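Local atomic coordinates of 3'-5' exonuclease crn-4 (Caenorhabditis elegans, PDB entry 5DK5), a protein that digests RNA and DNA as a 3'-5' exonuclease of the DEDDh family, probably with magnesium, and takes part in apoptotic DNA degradation. Residues Leu218-Ser223 and Asp278-Ser283. Numbering follows the deposited sequence.
With ZN (zinc ion), chain I.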
ATOM      1  N   LEU B 218      14.916 -20.398  16.963  1.00 36.34           N
ATOM      2  CA  LEU B 218      15.063 -18.950  17.052  1.00 34.82           C
ATOM      3  C   LEU B 218      15.659 -18.560  18.400  1.00 37.45           C
ATOM      4  O   LEU B 218      15.052 -18.789  19.448  1.00 38.12           O
ATOM      5  CB  LEU B 218      13.716 -18.256  16.843  1.00 32.75           C
ATOM      6  CG  LEU B 218      13.062 -18.424  15.468  1.00 32.76           C
ATOM      7  CD1 LEU B 218      11.836 -17.525  15.365  1.00 30.11           C
ATOM      8  CD2 LEU B 218      14.039 -18.126  14.334  1.00 32.14           C
ATOM      9  N   THR B 219      16.855 -17.977  18.356  1.00 36.26           N
ATOM     10  CA  THR B 219      17.577 -17.572  19.558  1.00 37.44           C
ATOM     11  C   THR B 219      17.765 -16.058  19.588  1.00 33.56           C
ATOM     12  O   THR B 219      17.585 -15.383  18.576  1.00 30.43           O
ATOM     13  CB  THR B 219      18.953 -18.253  19.644  1.00 41.39           C
ATOM     14  OG1 THR B 219      19.745 -17.883  18.509  1.00 41.07           O
ATOM     15  CG2 THR B 219      18.801 -19.768  19.684  1.00 44.60           C
ATOM     16  N   CYS B 220      18.148 -15.539  20.751  1.00 36.10           N
ATOM     17  CA  CYS B 220      18.197 -14.097  20.976  1.00 36.84           C
ATOM     18  C   CYS B 220      19.510 -13.446  20.548  1.00 37.13           C
ATOM     19  O   CYS B 220      19.590 -12.223  20.443  1.00 37.45           O
ATOM     20  CB  CYS B 220      17.960 -13.796  22.457  1.00 36.94           C
ATOM     21  SG  CYS B 220      19.176 -14.552  23.569  1.00 49.11           S
ATOM     22  N   CYS B 221      20.538 -14.255  20.310  1.00 34.28           N
ATOM     23  CA  CYS B 221      21.870 -13.720  20.047  1.00 35.51           C
ATOM     24  C   CYS B 221      22.697 -14.614  19.130  1.00 37.51           C
ATOM     25  O   CYS B 221      22.503 -15.829  19.081  1.00 38.46           O
ATOM     26  CB  CYS B 221      22.615 -13.505  21.368  1.00 34.45           C
ATOM     27  SG  CYS B 221      24.274 -12.814  21.192  1.00 79.09           S
ATOM     28  N   ALA B 222      23.622 -13.990  18.406  1.00 35.63           N
ATOM     29  CA  ALA B 222      24.544 -14.705  17.530  1.00 37.30           C
ATOM     30  C   ALA B 222      25.835 -13.908  17.373  1.00 37.63           C
ATOM     31  O   ALA B 222      25.812 -12.679  17.336  1.00 37.74           O
ATOM     32  CB  ALA B 222      23.906 -14.958  16.177  1.00 36.48           C
ATOM     33  N   SER B 223      26.958 -14.610  17.281  1.00 37.39           N
ATOM     34  CA  SER B 223      28.261 -13.957  17.202  1.00 45.11           C
ATOM     35  C   SER B 223      28.474 -13.246  15.865  1.00 41.95           C
ATOM     36  O   SER B 223      29.223 -12.274  15.789  1.00 39.74           O
ATOM     37  CB  SER B 223      29.380 -14.976  17.425  1.00 48.06           C
ATOM     38  OG  SER B 223      30.648 -14.343  17.405  1.00 50.49           O
ATOM     39  N   ASP B 278       9.434 -16.808  27.757  1.00 62.77           N
ATOM     40  CA  ASP B 278       8.533 -15.801  28.311  1.00 62.78           C
ATOM     41  C   ASP B 278       9.326 -14.603  28.839  1.00 62.54           C
ATOM     42  O   ASP B 278       8.766 -13.530  29.066  1.00 62.46           O
ATOM     43  CB  ASP B 278       7.663 -16.397  29.425  1.00 65.63           C
ATOM     44  CG  ASP B 278       8.443 -17.300  30.365  1.00 68.80           C
ATOM     45  OD1 ASP B 278       9.675 -17.130  30.473  1.00 69.96           O
ATOM     46  OD2 ASP B 278       7.822 -18.184  30.993  1.00 70.15           O
ATOM     47  N   VAL B 279      10.628 -14.800  29.036  1.00 58.45           N
ATOM     48  CA  VAL B 279      11.533 -13.729  29.447  1.00 58.90           C
ATOM     49  C   VAL B 279      12.413 -13.328  28.268  1.00 59.31           C
ATOM     50  O   VAL B 279      12.570 -12.144  27.965  1.00 59.36           O
ATOM     51  CB  VAL B 279      12.422 -14.157  30.634  1.00 60.39           C
ATOM     52  CG1 VAL B 279      13.369 -13.029  31.039  1.00 61.42           C
ATOM     53  CG2 VAL B 279      11.565 -14.578  31.817  1.00 61.58           C
ATOM     54  N   CYS B 280      12.988 -14.328  27.609  1.00 55.77           N
ATOM     55  CA  CYS B 280      13.819 -14.103  26.434  1.00 58.50           C
ATOM     56  C   CYS B 280      12.974 -13.669  25.238  1.00 59.87           C
ATOM     57  O   CYS B 280      11.901 -14.220  24.993  1.00 59.37           O
ATOM     58  CB  CYS B 280      14.602 -15.372  26.092  1.00 59.45           C
ATOM     59  SG  CYS B 280      15.427 -15.318  24.488  1.00 40.15           S
ATOM     60  N   GLY B 281      13.469 -12.677  24.501  1.00 44.96           N
ATOM     61  CA  GLY B 281      12.784 -12.167  23.325  1.00 44.19           C
ATOM     62  C   GLY B 281      12.028 -10.878  23.586  1.00 40.61           C
ATOM     63  O   GLY B 281      11.426 -10.309  22.676  1.00 40.67           O
ATOM     64  N   THR B 282      12.058 -10.414  24.831  1.00 61.11           N
ATOM     65  CA  THR B 282      11.387  -9.175  25.204  1.00 58.81           C
ATOM     66  C   THR B 282      12.076  -7.969  24.572  1.00 58.35           C
ATOM     67  O   THR B 282      11.419  -7.079  24.030  1.00 54.94           O
ATOM     68  CB  THR B 282      11.357  -8.995  26.734  1.00 57.16           C
ATOM     69  OG1 THR B 282      10.620 -10.070  27.328  1.00 57.12           O
ATOM     70  CG2 THR B 282      10.707  -7.667  27.118  1.00 56.55           C
ATOM     71  N   SER B 283      13.403  -7.954  24.653  1.00 63.56           N
ATOM     72  CA  SER B 283      14.204  -6.852  24.132  1.00 62.93           C
ATOM     73  C   SER B 283      15.259  -7.344  23.145  1.00 59.89           C
ATOM     74  O   SER B 283      15.781  -8.451  23.278  1.00 60.49           O
ATOM     75  CB  SER B 283      14.879  -6.101  25.283  1.00 65.99           C
ATOM     76  OG  SER B 283      15.810  -5.151  24.793  1.00 67.43           O
TER
HETATM   77 ZN    ZN I 301      17.630 -16.119  24.421  1.00 42.66          ZN
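C220 and C280 meet through a shared zinc ion, each giving it one sulfur. The C220 side chain starts from the residue just after strand 216-219, and its CB is directed at the loop of 278-283. This methylene already makes the direct contact, lying 3.6 Å from SG of C280, and it also sits close to the metal. One bond further on, C220 SG binds zinc at 2.4 Å. The bend at this sulfur, from CB through SG to zinc, is close to a right angle, which folds the side chain back over the ion and leaves C220 CB just 3.1 Å from zinc.

C280 takes a neighbouring corner of the zinc's tetrahedron, the two sulfurs subtending about 114° at the metal. Its SG lies anti to its backbone N (chi1 169°), in an extended side chain, and binds zinc at 2.3 Å; its own CB stays farther back, 3.5 Å from the metal. The two sulfurs, SG of C220 and SG of C280, are 3.9 Å apart, the spacing expected of adjacent corners of one tetrahedron. Cysteine suits both places because its thiolate is a soft, strongly zinc-binding ligand on a short arm.

The loop presents C280 at the second position of a type II beta turn, V279 to T282. G281 follows in the third, where its positive phi is readily adopted without a side chain. T282 OG1 donates a 2.9 Å hydrogen bond back to V279 O, from above the carbonyl plane, bracing the turn. C270 and C273, a CxxC pair, supply the remaining sulfurs, so the arrangement is a four-cysteine zinc site, of the kind that is usually structural, tying the loop beyond strand 253-256 to the end of strand 216-219.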